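Local coordinates for protein lipase (PDB 2ORY) that hydrolyses the ester bonds of triacylglycerols, as a cold-adapted bacterial lipase of the alpha/beta-hydrolase fold, at residues L32-M37 with S143-E148; D50-V55 with E84-I89; I168-H173 with S181-W186; F12-Y17 with V314-L319. One frame throughout, in Å; residues are numbered along the deposited sequence.

Starting from the N terminus, helix 5-15 supplies the first half of contact 4, a long loop that closes only when helix 304-319 arrives near the C terminus; the other three contacts all fall within it. Helix 30-43 then opens contact 1, which ends in the loop after helix 127-138. Contact 2 sits within that span, linking strands 52-63 and 84-90 across the strand between them. Contact 3 comes after contact 1 has closed and is short, joining strand 166-173 to helix 175-189. No loops cross. Contacts 2 and 3 meet in the central sheet, where I87 lies beside C169 and T171, while F12 of contact 4 touches W52 and V86 of contact 2.

Contact 1 of 4, residues L32-M37 with S143-E148; sequences LILKKM and SHIPGE
The pyrrolidine ring of P146 meets L34 at its CD corner, which lies 3.7 Å from L34 CD2. A second ring in the loop, that of H144, has S143 OG over one face, 3.0 Å above the plane and shifted toward the rim. The setting is the flank of an alpha/beta-hydrolase fold, where the loop after helix 127-138 leans on helix 30-43, itself laid against the central sheet. L34 is the one helix residue that makes the join. Its CG runs anti to the backbone N (chi1 177°), which extends the side chain off the helix and delivers the CD2 methyl to the loop. I145 adds a looser touch, its CD1 4.2 Å from L34 CD2. No hydrogen bond crosses, and the contact is wholly apolar; V54 and P58 of strand 52-63 also pack on L34. I145 to E148 form a type II beta turn with P146 and G147 at its corners, G147 having the positive phi that suits glycine there. P146 is also tied by a backbone hydrogen bond to G57. Just before the turn, H144 N donates to E148 OE1 at 3.1 Å, nearly straight at 165°, approaching from above the carboxylate plane.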
loop_
_atom_site.group_PDB
_atom_site.type_symbol
_atom_site.label_atom_id
_atom_site.label_comp_id
_atom_site.label_asym_id
_atom_site.label_seq_id
_atom_site.Cartn_x
_atom_site.Cartn_y
_atom_site.Cartn_z
ATOM N N LEU A 32 -8.602 0.493 19.560
ATOM C CA LEU A 32 -9.791 0.975 18.872
ATOM C C LEU A 32 -9.877 0.338 17.487
ATOM O O LEU A 32 -10.956 -0.037 17.031
ATOM C CB LEU A 32 -9.732 2.501 18.732
ATOM C CG LEU A 32 -10.852 3.204 17.949
ATOM C CD1 LEU A 32 -10.974 4.651 18.422
ATOM C CD2 LEU A 32 -10.575 3.149 16.445
ATOM N N ILE A 33 -8.731 0.241 16.816
ATOM C CA ILE A 33 -8.668 -0.342 15.473
ATOM C C ILE A 33 -9.007 -1.825 15.520
ATOM O O ILE A 33 -9.842 -2.303 14.748
ATOM C CB ILE A 33 -7.259 -0.178 14.840
ATOM C CG1 ILE A 33 -6.954 1.307 14.623
ATOM C CG2 ILE A 33 -7.195 -0.907 13.496
ATOM C CD1 ILE A 33 -5.557 1.560 14.094
ATOM N N LEU A 34 -8.351 -2.545 16.428
ATOM C CA LEU A 34 -8.584 -3.975 16.577
ATOM C C LEU A 34 -10.080 -4.250 16.723
ATOM O O LEU A 34 -10.627 -5.115 16.044
ATOM C CB LEU A 34 -7.829 -4.524 17.796
ATOM C CG LEU A 34 -8.070 -6.017 18.088
ATOM C CD1 LEU A 34 -7.576 -6.856 16.915
ATOM C CD2 LEU A 34 -7.363 -6.423 19.371
ATOM N N LYS A 35 -10.744 -3.504 17.603
ATOM C CA LYS A 35 -12.171 -3.690 17.816
ATOM C C LYS A 35 -12.916 -3.536 16.498
ATOM O O LYS A 35 -13.827 -4.297 16.192
ATOM C CB LYS A 35 -12.691 -2.662 18.822
ATOM C CG LYS A 35 -14.176 -2.797 19.142
ATOM C CD LYS A 35 -14.728 -1.558 19.865
ATOM C CE LYS A 35 -14.711 -0.313 18.967
ATOM N NZ LYS A 35 -15.268 0.920 19.624
ATOM N N LYS A 36 -12.522 -2.536 15.721
ATOM C CA LYS A 36 -13.147 -2.277 14.437
ATOM C C LYS A 36 -12.929 -3.429 13.465
ATOM O O LYS A 36 -13.853 -3.870 12.779
ATOM C CB LYS A 36 -12.601 -0.976 13.845
ATOM C CG LYS A 36 -13.132 0.290 14.525
ATOM C CD LYS A 36 -14.616 0.461 14.235
ATOM C CE LYS A 36 -15.228 1.630 15.001
ATOM N NZ LYS A 36 -16.701 1.779 14.748
ATOM N N MET A 37 -11.701 -3.925 13.407
ATOM C CA MET A 37 -11.404 -5.025 12.505
ATOM C C MET A 37 -12.250 -6.268 12.788
ATOM O O MET A 37 -12.772 -6.880 11.871
ATOM C CB MET A 37 -9.927 -5.373 12.598
ATOM C CG MET A 37 -9.045 -4.180 12.402
ATOM S SD MET A 37 -7.338 -4.642 12.297
ATOM C CE MET A 37 -6.949 -3.671 10.859
ATOM N N SER A 143 0.730 -4.481 24.491
ATOM C CA SER A 143 0.041 -5.393 25.394
ATOM C C SER A 143 -1.438 -5.543 25.047
ATOM O O SER A 143 -2.100 -4.575 24.673
ATOM C CB SER A 143 0.174 -4.885 26.838
ATOM O OG SER A 143 -0.615 -5.643 27.747
ATOM N N HIS A 144 -1.933 -6.773 25.173
ATOM C CA HIS A 144 -3.340 -7.114 24.930
ATOM C C HIS A 144 -3.721 -7.119 23.471
ATOM O O HIS A 144 -4.889 -7.308 23.122
ATOM C CB HIS A 144 -4.255 -6.157 25.693
ATOM C CG HIS A 144 -4.001 -6.138 27.169
ATOM N ND1 HIS A 144 -4.496 -5.153 27.996
ATOM C CD2 HIS A 144 -3.290 -6.975 27.962
ATOM C CE1 HIS A 144 -4.097 -5.382 29.235
ATOM N NE2 HIS A 144 -3.365 -6.481 29.241
ATOM N N ILE A 145 -2.725 -6.896 22.625
ATOM C CA ILE A 145 -2.927 -6.895 21.182
ATOM C C ILE A 145 -2.322 -8.190 20.647
ATOM O O ILE A 145 -1.228 -8.600 21.056
ATOM C CB ILE A 145 -2.216 -5.687 20.495
ATOM C CG1 ILE A 145 -2.712 -4.351 21.083
ATOM C CG2 ILE A 145 -2.442 -5.744 18.982
ATOM C CD1 ILE A 145 -4.222 -4.066 20.885
ATOM N N PRO A 146 -3.035 -8.875 19.745
ATOM C CA PRO A 146 -2.411 -10.112 19.256
ATOM C C PRO A 146 -0.991 -9.881 18.728
ATOM O O PRO A 146 -0.684 -8.824 18.156
ATOM C CB PRO A 146 -3.383 -10.608 18.172
ATOM C CG PRO A 146 -4.325 -9.454 17.916
ATOM C CD PRO A 146 -4.392 -8.695 19.212
ATOM N N GLY A 147 -0.131 -10.873 18.945
ATOM C CA GLY A 147 1.249 -10.793 18.496
ATOM C C GLY A 147 2.089 -9.905 19.393
ATOM O O GLY A 147 3.193 -9.493 19.036
ATOM N N GLU A 148 1.546 -9.624 20.570
ATOM C CA GLU A 148 2.181 -8.773 21.568
ATOM C C GLU A 148 3.699 -8.972 21.712
ATOM O O GLU A 148 4.181 -10.093 21.910
ATOM C CB GLU A 148 1.486 -9.006 22.911
ATOM C CG GLU A 148 2.003 -8.177 24.061
ATOM C CD GLU A 148 1.511 -8.684 25.415
ATOM O OE1 GLU A 148 0.298 -8.925 25.570
ATOM O OE2 GLU A 148 2.341 -8.835 26.335
#

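Contact 2 of 4, residues D50-V55 with E84-I89; sequences DDWEVV and EYVIAI
W52 brings its six-membered ring obliquely to V86, and CZ3 comes to 4.2 Å from V86 CG2. Its CG sits beside the backbone N, anti to the carbonyl carbon (chi1 -56°), a setting that swings the indole from its own strand toward the neighbour but one. The same end of the ring passes E84 in a loose contact, with W52 CH2 4.5 Å from E84 OE2. These are strands 52-63 and 84-90 of the mixed central sheet of the alpha/beta-hydrolase fold. Strand 66-78 lies between them, antiparallel to both, and no hydrogen bond joins the pair directly; the axes of the short segments approach to 9.1 Å and their directions diverge by 59°. Side chains meet past both faces of the intervening strand. W52 and V86 lie on the side where I76 and helix 5-15 pack, and F12 meets the indole edge-to-face. On the other side, by Q77, V55 CG2 comes to the edge of the Y85 ring, near its plane and 4.3 Å from CD2. Y85 OH bonds to K159 NZ. K78 forms a salt bridge with D50 OD1 and a long, weak ion pair with E84 OE2; D50 OD1 and E84 OE2 stand 7.0 Å apart.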
loop_
_atom_site.group_PDB
_atom_site.type_symbol
_atom_site.label_atom_id
_atom_site.label_comp_id
_atom_site.label_asym_id
_atom_site.label_seq_id
_atom_site.Cartn_x
_atom_site.Cartn_y
_atom_site.Cartn_z
ATOM N N ASP A 50 -15.694 -17.044 5.033
ATOM C CA ASP A 50 -14.656 -17.779 5.761
ATOM C C ASP A 50 -14.604 -17.235 7.181
ATOM O O ASP A 50 -15.357 -16.334 7.534
ATOM C CB ASP A 50 -13.282 -17.580 5.101
ATOM C CG ASP A 50 -13.248 -18.041 3.655
ATOM O OD1 ASP A 50 -13.143 -19.263 3.418
ATOM O OD2 ASP A 50 -13.325 -17.177 2.754
ATOM N N ASP A 51 -13.721 -17.789 7.997
ATOM C CA ASP A 51 -13.580 -17.318 9.359
ATOM C C ASP A 51 -12.165 -16.814 9.535
ATOM O O ASP A 51 -11.204 -17.579 9.582
ATOM C CB ASP A 51 -13.889 -18.427 10.365
ATOM C CG ASP A 51 -15.146 -18.137 11.183
ATOM O OD1 ASP A 51 -15.173 -17.106 11.898
ATOM O OD2 ASP A 51 -16.107 -18.939 11.109
ATOM N N TRP A 52 -12.047 -15.502 9.618
ATOM C CA TRP A 52 -10.753 -14.881 9.750
ATOM C C TRP A 52 -10.464 -14.498 11.181
ATOM O O TRP A 52 -11.383 -14.240 11.961
ATOM C CB TRP A 52 -10.702 -13.659 8.861
ATOM C CG TRP A 52 -11.017 -13.966 7.442
ATOM C CD1 TRP A 52 -12.245 -13.936 6.845
ATOM C CD2 TRP A 52 -10.073 -14.271 6.408
ATOM N NE1 TRP A 52 -12.121 -14.187 5.495
ATOM C CE2 TRP A 52 -10.801 -14.398 5.202
ATOM C CE3 TRP A 52 -8.682 -14.444 6.382
ATOM C CZ2 TRP A 52 -10.186 -14.689 3.985
ATOM C CZ3 TRP A 52 -8.065 -14.735 5.163
ATOM C CH2 TRP A 52 -8.821 -14.853 3.981
ATOM N N GLU A 53 -9.178 -14.440 11.503
ATOM C CA GLU A 53 -8.712 -14.095 12.837
ATOM C C GLU A 53 -7.494 -13.177 12.759
ATOM O O GLU A 53 -6.519 -13.479 12.061
ATOM C CB GLU A 53 -8.322 -15.376 13.589
ATOM C CG GLU A 53 -7.817 -15.151 14.993
ATOM C CD GLU A 53 -8.927 -14.766 15.961
ATOM O OE1 GLU A 53 -8.617 -14.098 16.980
ATOM O OE2 GLU A 53 -10.103 -15.141 15.719
ATOM N N VAL A 54 -7.545 -12.054 13.463
ATOM C CA VAL A 54 -6.406 -11.143 13.488
ATOM C C VAL A 54 -5.444 -11.823 14.449
ATOM O O VAL A 54 -5.762 -11.979 15.616
ATOM C CB VAL A 54 -6.809 -9.753 14.034
ATOM C CG1 VAL A 54 -5.578 -8.840 14.117
ATOM C CG2 VAL A 54 -7.876 -9.135 13.133
ATOM N N VAL A 55 -4.289 -12.252 13.948
ATOM C CA VAL A 55 -3.302 -12.947 14.764
ATOM C C VAL A 55 -2.030 -12.141 15.066
ATOM O O VAL A 55 -1.168 -12.586 15.824
ATOM C CB VAL A 55 -2.927 -14.293 14.108
ATOM C CG1 VAL A 55 -4.147 -15.231 14.133
ATOM C CG2 VAL A 55 -2.489 -14.074 12.666
ATOM N N GLU A 84 -2.234 -20.059 6.187
ATOM C CA GLU A 84 -2.838 -19.181 5.171
ATOM C C GLU A 84 -2.949 -17.793 5.817
ATOM O O GLU A 84 -3.852 -17.530 6.611
ATOM C CB GLU A 84 -4.231 -19.704 4.773
ATOM C CG GLU A 84 -4.614 -19.609 3.272
ATOM C CD GLU A 84 -5.175 -18.249 2.850
ATOM O OE1 GLU A 84 -4.460 -17.235 2.989
ATOM O OE2 GLU A 84 -6.330 -18.195 2.366
ATOM N N TYR A 85 -2.027 -16.907 5.478
ATOM C CA TYR A 85 -2.040 -15.582 6.071
ATOM C C TYR A 85 -2.090 -14.395 5.120
ATOM O O TYR A 85 -1.639 -14.468 3.970
ATOM C CB TYR A 85 -0.801 -15.396 6.950
ATOM C CG TYR A 85 -0.577 -16.496 7.964
ATOM C CD1 TYR A 85 0.021 -17.705 7.599
ATOM C CD2 TYR A 85 -0.969 -16.327 9.292
ATOM C CE1 TYR A 85 0.224 -18.716 8.540
ATOM C CE2 TYR A 85 -0.774 -17.337 10.237
ATOM C CZ TYR A 85 -0.176 -18.526 9.855
ATOM O OH TYR A 85 0.014 -19.522 10.795
ATOM N N VAL A 86 -2.634 -13.293 5.631
ATOM C CA VAL A 86 -2.666 -12.030 4.895
ATOM C C VAL A 86 -1.934 -10.981 5.741
ATOM O O VAL A 86 -2.263 -10.800 6.903
ATOM C CB VAL A 86 -4.112 -11.497 4.661
ATOM C CG1 VAL A 86 -4.058 -10.113 4.030
ATOM C CG2 VAL A 86 -4.883 -12.423 3.757
ATOM N N ILE A 87 -0.920 -10.322 5.184
ATOM C CA ILE A 87 -0.245 -9.238 5.904
ATOM C C ILE A 87 -0.742 -7.947 5.208
ATOM O O ILE A 87 -0.486 -7.744 4.021
ATOM C CB ILE A 87 1.275 -9.310 5.754
ATOM C CG1 ILE A 87 1.825 -10.577 6.402
ATOM C CG2 ILE A 87 1.897 -8.055 6.337
ATOM C CD1 ILE A 87 3.341 -10.717 6.215
ATOM N N ALA A 88 -1.469 -7.097 5.926
ATOM C CA ALA A 88 -1.995 -5.866 5.330
ATOM C C ALA A 88 -1.249 -4.654 5.900
ATOM O O ALA A 88 -0.951 -4.598 7.095
ATOM C CB ALA A 88 -3.505 -5.752 5.592
ATOM N N ILE A 89 -0.943 -3.692 5.032
ATOM C CA ILE A 89 -0.177 -2.519 5.424
ATOM C C ILE A 89 -0.867 -1.219 5.047
ATOM O O ILE A 89 -1.447 -1.089 3.971
ATOM C CB ILE A 89 1.241 -2.592 4.780
ATOM C CG1 ILE A 89 2.011 -3.767 5.423
ATOM C CG2 ILE A 89 1.987 -1.242 4.912
ATOM C CD1 ILE A 89 3.270 -4.185 4.710
#

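Contact 3 of 4, residues I168-H173 with S181-W186; sequences ICVTGH and STLALW
V170 carries this contact, with A184 and L183 sharing the other side about equally. The valine points from strand 166-173 toward helix 175-189 and spreads its two methyls over neighbouring residues of one helix turn. CG2 rests on A184, 3.8 Å from its CB and 4.1 Å from its CA, while the branching carbon V170 CB is also 4.1 Å from A184 CB. With so small a residue opposite the valine, the backbones come close: the V170 and A184 CA atoms are only 6.1 Å apart. With chi1 -169° placing V170 CG1 anti to the backbone N, that methyl faces L183 and meets its CD2 at 4.1 Å. Those two side chains run at about a right angle, and L183 CG in turn lies in plane at the edge of the W186 ring.

This is the first strand-helix step of a beta-alpha-beta unit completed by strand 199-206, which adds T203 against A184. Beyond V170 the chain runs through G172 to S174, which the sequence pattern and geometry suggest is the nucleophile of a GxSxG elbow, as in other lipases of this fold. The opposite face of the strand behaves differently: C169 and T171 point away from the helix toward helix 5-15, and T171 OG1 is hydrogen-bonded to I204 O and S13 OG. The V170 interface has no hydrogen bond of its own. Between these two segments the contact is apolar, methyl against methyl, which suggests that shape sets the spacing, the small alanine allowing the close approach.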
loop_
_atom_site.group_PDB
_atom_site.type_symbol
_atom_site.label_atom_id
_atom_site.label_comp_id
_atom_site.label_asym_id
_atom_site.label_seq_id
_atom_site.Cartn_x
_atom_site.Cartn_y
_atom_site.Cartn_z
ATOM N N ILE A 168 1.384 -16.805 2.197
ATOM C CA ILE A 168 1.230 -15.453 2.693
ATOM C C ILE A 168 1.044 -14.488 1.545
ATOM O O ILE A 168 1.817 -14.502 0.606
ATOM C CB ILE A 168 2.470 -14.983 3.521
ATOM C CG1 ILE A 168 2.599 -15.829 4.790
ATOM C CG2 ILE A 168 2.341 -13.484 3.882
ATOM C CD1 ILE A 168 3.615 -15.316 5.788
ATOM N N CYS A 169 -0.010 -13.675 1.616
ATOM C CA CYS A 169 -0.241 -12.638 0.616
ATOM C C CYS A 169 -0.031 -11.298 1.348
ATOM O O CYS A 169 -0.593 -11.071 2.419
ATOM C CB CYS A 169 -1.664 -12.698 0.052
ATOM S SG CYS A 169 -1.904 -11.541 -1.326
ATOM N N VAL A 170 0.805 -10.425 0.797
ATOM C CA VAL A 170 1.047 -9.128 1.424
ATOM C C VAL A 170 0.326 -8.103 0.570
ATOM O O VAL A 170 0.588 -7.992 -0.627
ATOM C CB VAL A 170 2.557 -8.789 1.472
ATOM C CG1 VAL A 170 2.778 -7.566 2.376
ATOM C CG2 VAL A 170 3.367 -10.025 1.939
ATOM N N THR A 171 -0.594 -7.363 1.180
ATOM C CA THR A 171 -1.360 -6.366 0.447
ATOM C C THR A 171 -1.381 -4.999 1.148
ATOM O O THR A 171 -1.042 -4.874 2.331
ATOM C CB THR A 171 -2.802 -6.867 0.227
ATOM O OG1 THR A 171 -3.462 -6.035 -0.719
ATOM C CG2 THR A 171 -3.585 -6.835 1.528
ATOM N N GLY A 172 -1.777 -3.975 0.400
ATOM C CA GLY A 172 -1.831 -2.637 0.949
ATOM C C GLY A 172 -2.199 -1.654 -0.138
ATOM O O GLY A 172 -1.995 -1.933 -1.323
ATOM N N HIS A 173 -2.738 -0.508 0.273
ATOM C CA HIS A 173 -3.176 0.567 -0.625
ATOM C C HIS A 173 -2.400 1.867 -0.387
ATOM O O HIS A 173 -2.002 2.151 0.736
ATOM C CB HIS A 173 -4.686 0.804 -0.411
ATOM C CG HIS A 173 -5.241 1.989 -1.139
ATOM N ND1 HIS A 173 -5.284 3.256 -0.589
ATOM C CD2 HIS A 173 -5.787 2.101 -2.375
ATOM C CE1 HIS A 173 -5.829 4.092 -1.453
ATOM N NE2 HIS A 173 -6.142 3.416 -2.548
ATOM N N SER A 181 4.440 -4.424 -1.296
ATOM C CA SER A 181 5.198 -5.115 -2.327
ATOM C C SER A 181 6.675 -5.148 -1.936
ATOM O O SER A 181 7.371 -6.158 -2.117
ATOM C CB SER A 181 4.994 -4.428 -3.677
ATOM O OG SER A 181 5.362 -3.065 -3.623
ATOM N N THR A 182 7.152 -4.046 -1.366
ATOM C CA THR A 182 8.538 -3.985 -0.942
ATOM C C THR A 182 8.757 -4.962 0.226
ATOM O O THR A 182 9.741 -5.693 0.236
ATOM C CB THR A 182 8.934 -2.521 -0.552
ATOM O OG1 THR A 182 8.734 -1.658 -1.687
ATOM C CG2 THR A 182 10.420 -2.435 -0.121
ATOM N N LEU A 183 7.825 -5.013 1.180
ATOM C CA LEU A 183 7.987 -5.911 2.315
ATOM C C LEU A 183 8.013 -7.361 1.844
ATOM O O LEU A 183 8.828 -8.155 2.334
ATOM C CB LEU A 183 6.867 -5.727 3.359
ATOM C CG LEU A 183 7.060 -6.578 4.632
ATOM C CD1 LEU A 183 6.712 -5.802 5.886
ATOM C CD2 LEU A 183 6.198 -7.805 4.551
ATOM N N ALA A 184 7.126 -7.694 0.902
ATOM C CA ALA A 184 7.048 -9.046 0.350
ATOM C C ALA A 184 8.390 -9.470 -0.250
ATOM O O ALA A 184 8.816 -10.609 -0.076
ATOM C CB ALA A 184 5.952 -9.118 -0.715
ATOM N N LEU A 185 9.052 -8.560 -0.960
ATOM C CA LEU A 185 10.347 -8.878 -1.549
ATOM C C LEU A 185 11.379 -9.123 -0.454
ATOM O O LEU A 185 12.244 -9.985 -0.602
ATOM C CB LEU A 185 10.857 -7.754 -2.469
ATOM C CG LEU A 185 12.195 -8.033 -3.201
ATOM C CD1 LEU A 185 12.061 -9.275 -4.080
ATOM C CD2 LEU A 185 12.594 -6.853 -4.068
ATOM N N TRP A 186 11.299 -8.374 0.645
ATOM C CA TRP A 186 12.251 -8.566 1.725
ATOM C C TRP A 186 12.094 -9.961 2.322
ATOM O O TRP A 186 13.086 -10.630 2.599
ATOM C CB TRP A 186 12.061 -7.507 2.806
ATOM C CG TRP A 186 12.617 -7.899 4.141
ATOM C CD1 TRP A 186 13.920 -8.147 4.447
ATOM C CD2 TRP A 186 11.880 -8.059 5.355
ATOM N NE1 TRP A 186 14.045 -8.448 5.779
ATOM C CE2 TRP A 186 12.808 -8.403 6.363
ATOM C CE3 TRP A 186 10.520 -7.934 5.696
ATOM C CZ2 TRP A 186 12.426 -8.627 7.686
ATOM C CZ3 TRP A 186 10.146 -8.151 7.011
ATOM C CH2 TRP A 186 11.099 -8.493 7.995
#

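Contact 4 of 4, residues F12-Y17 with V314-L319; sequences FSYMSY and VGYPEL
Y14 OH is the polar atom at the heart of this contact: it hydrogen-bonds to the carbonyl O of V313, the residue just before 314-319, while carbons of P317 and Y316 lie against it. P317 CD lies 3.6 Å from Y14 OH and 3.9 Å from Y14 CZ, and Y316 CB is 3.8 Å from the same hydroxyl. Y14 crosses both partners at about a right angle, and its phenol end abuts the junction of Y316 and P317.

Helix 304-319 is kinked here, where the N atoms of Y316 and P317 make no bond to the turn before. P317 has no N-H to give to V313 O, four residues back, and the Y14 hydroxyl serves that carbonyl instead. Y316 CG is anti to its carbonyl carbon (chi1 -64°), and the ring leads off from Y14 to end at D236 OD2 and N233 N, both hydrogen-bonded to Y316 OH. D236, H312 and S174 have the geometry of a Ser-His-Asp triad, so this tyrosine is probably a second-shell partner of the presumed acid. Y14 also meets the H173 ring edge-to-face. Within its own segment, S16 OG donates to F12 O at 2.8 Å, on a lone pair in the carbonyl plane.

The contact thus brings the N-terminal helix against helix 304-319, which carries H312. A buried hydroxyl is paired with a carbonyl that the proline left without its usual helix donor, consistent with the two helices being placed by polar satisfaction as well as apolar fit.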
loop_
_atom_site.group_PDB
_atom_site.type_symbol
_atom_site.label_atom_id
_atom_site.label_comp_id
_atom_site.label_asym_id
_atom_site.label_seq_id
_atom_site.Cartn_x
_atom_site.Cartn_y
_atom_site.Cartn_z
ATOM N N PHE A 12 -9.149 -6.095 2.586
ATOM C CA PHE A 12 -8.211 -6.067 3.700
ATOM C C PHE A 12 -7.404 -4.780 3.679
ATOM O O PHE A 12 -7.086 -4.224 4.726
ATOM C CB PHE A 12 -7.252 -7.253 3.631
ATOM C CG PHE A 12 -7.868 -8.554 4.049
ATOM C CD1 PHE A 12 -7.955 -9.622 3.152
ATOM C CD2 PHE A 12 -8.331 -8.725 5.351
ATOM C CE1 PHE A 12 -8.487 -10.840 3.549
ATOM C CE2 PHE A 12 -8.868 -9.937 5.757
ATOM C CZ PHE A 12 -8.945 -11.001 4.855
ATOM N N SER A 13 -7.076 -4.311 2.481
ATOM C CA SER A 13 -6.309 -3.087 2.350
ATOM C C SER A 13 -7.121 -1.921 2.885
ATOM O O SER A 13 -6.576 -1.035 3.546
ATOM C CB SER A 13 -5.936 -2.825 0.891
ATOM O OG SER A 13 -4.890 -3.683 0.466
ATOM N N TYR A 14 -8.424 -1.923 2.614
ATOM C CA TYR A 14 -9.282 -0.829 3.076
ATOM C C TYR A 14 -9.676 -0.902 4.541
ATOM O O TYR A 14 -9.867 0.134 5.189
ATOM C CB TYR A 14 -10.524 -0.691 2.189
ATOM C CG TYR A 14 -10.252 0.188 0.976
ATOM C CD1 TYR A 14 -9.224 -0.132 0.083
ATOM C CD2 TYR A 14 -10.983 1.357 0.743
ATOM C CE1 TYR A 14 -8.922 0.685 -1.007
ATOM C CE2 TYR A 14 -10.696 2.193 -0.358
ATOM C CZ TYR A 14 -9.657 1.847 -1.228
ATOM O OH TYR A 14 -9.334 2.646 -2.312
ATOM N N MET A 15 -9.767 -2.114 5.073
ATOM C CA MET A 15 -10.093 -2.297 6.483
ATOM C C MET A 15 -8.934 -1.731 7.311
ATOM O O MET A 15 -9.109 -1.374 8.472
ATOM C CB MET A 15 -10.277 -3.787 6.793
ATOM C CG MET A 15 -10.814 -4.074 8.200
ATOM S SD MET A 15 -11.092 -5.845 8.487
ATOM C CE MET A 15 -9.468 -6.384 8.885
ATOM N N SER A 16 -7.753 -1.661 6.695
ATOM C CA SER A 16 -6.554 -1.128 7.332
ATOM C C SER A 16 -6.729 0.329 7.728
ATOM O O SER A 16 -6.098 0.810 8.669
ATOM C CB SER A 16 -5.374 -1.200 6.370
ATOM O OG SER A 16 -5.218 -2.507 5.877
ATOM N N TYR A 17 -7.580 1.024 6.992
ATOM C CA TYR A 17 -7.814 2.437 7.219
ATOM C C TYR A 17 -8.716 2.840 8.395
ATOM O O TYR A 17 -8.891 4.031 8.656
ATOM C CB TYR A 17 -8.324 3.075 5.918
ATOM C CG TYR A 17 -7.227 3.246 4.880
ATOM C CD1 TYR A 17 -7.361 2.722 3.595
ATOM C CD2 TYR A 17 -6.043 3.921 5.197
ATOM C CE1 TYR A 17 -6.346 2.860 2.648
ATOM C CE2 TYR A 17 -5.022 4.068 4.256
ATOM C CZ TYR A 17 -5.182 3.535 2.987
ATOM O OH TYR A 17 -4.181 3.690 2.058
ATOM N N VAL A 314 -11.821 6.384 -3.745
ATOM C CA VAL A 314 -13.091 5.821 -4.172
ATOM C C VAL A 314 -12.947 4.978 -5.437
ATOM O O VAL A 314 -13.640 3.978 -5.613
ATOM C CB VAL A 314 -14.137 6.937 -4.419
ATOM C CG1 VAL A 314 -15.498 6.322 -4.681
ATOM C CG2 VAL A 314 -14.220 7.837 -3.222
ATOM N N GLY A 315 -12.019 5.381 -6.294
ATOM C CA GLY A 315 -11.791 4.706 -7.558
ATOM C C GLY A 315 -11.686 3.195 -7.556
ATOM O O GLY A 315 -12.368 2.511 -8.335
ATOM N N TYR A 316 -10.835 2.662 -6.685
ATOM C CA TYR A 316 -10.628 1.224 -6.624
ATOM C C TYR A 316 -11.868 0.396 -6.305
ATOM O O TYR A 316 -12.223 -0.496 -7.077
ATOM C CB TYR A 316 -9.463 0.910 -5.671
ATOM C CG TYR A 316 -8.164 1.497 -6.204
ATOM C CD1 TYR A 316 -7.888 2.859 -6.078
ATOM C CD2 TYR A 316 -7.293 0.729 -6.974
ATOM C CE1 TYR A 316 -6.775 3.450 -6.720
ATOM C CE2 TYR A 316 -6.179 1.308 -7.620
ATOM C CZ TYR A 316 -5.929 2.670 -7.490
ATOM O OH TYR A 316 -4.858 3.243 -8.145
ATOM N N PRO A 317 -12.548 0.667 -5.180
ATOM C CA PRO A 317 -13.745 -0.129 -4.881
ATOM C C PRO A 317 -14.822 0.064 -5.941
ATOM O O PRO A 317 -15.670 -0.803 -6.150
ATOM C CB PRO A 317 -14.181 0.387 -3.513
ATOM C CG PRO A 317 -13.624 1.774 -3.462
ATOM C CD PRO A 317 -12.277 1.642 -4.112
ATOM N N GLU A 318 -14.778 1.197 -6.631
ATOM C CA GLU A 318 -15.769 1.467 -7.658
ATOM C C GLU A 318 -15.499 0.703 -8.948
ATOM O O GLU A 318 -16.388 0.049 -9.488
ATOM C CB GLU A 318 -15.837 2.968 -7.924
ATOM C CG GLU A 318 -16.715 3.345 -9.087
ATOM C CD GLU A 318 -17.284 4.743 -8.957
ATOM O OE1 GLU A 318 -18.347 4.884 -8.311
ATOM O OE2 GLU A 318 -16.669 5.699 -9.485
ATOM N N LEU A 319 -14.269 0.770 -9.433
ATOM C CA LEU A 319 -13.899 0.086 -10.665
ATOM C C LEU A 319 -13.818 -1.435 -10.498
ATOM O O LEU A 319 -13.708 -2.177 -11.474
ATOM C CB LEU A 319 -12.547 0.617 -11.159
ATOM C CG LEU A 319 -12.489 2.112 -11.512
ATOM C CD1 LEU A 319 -11.059 2.499 -11.837
ATOM C CD2 LEU A 319 -13.412 2.406 -12.708
#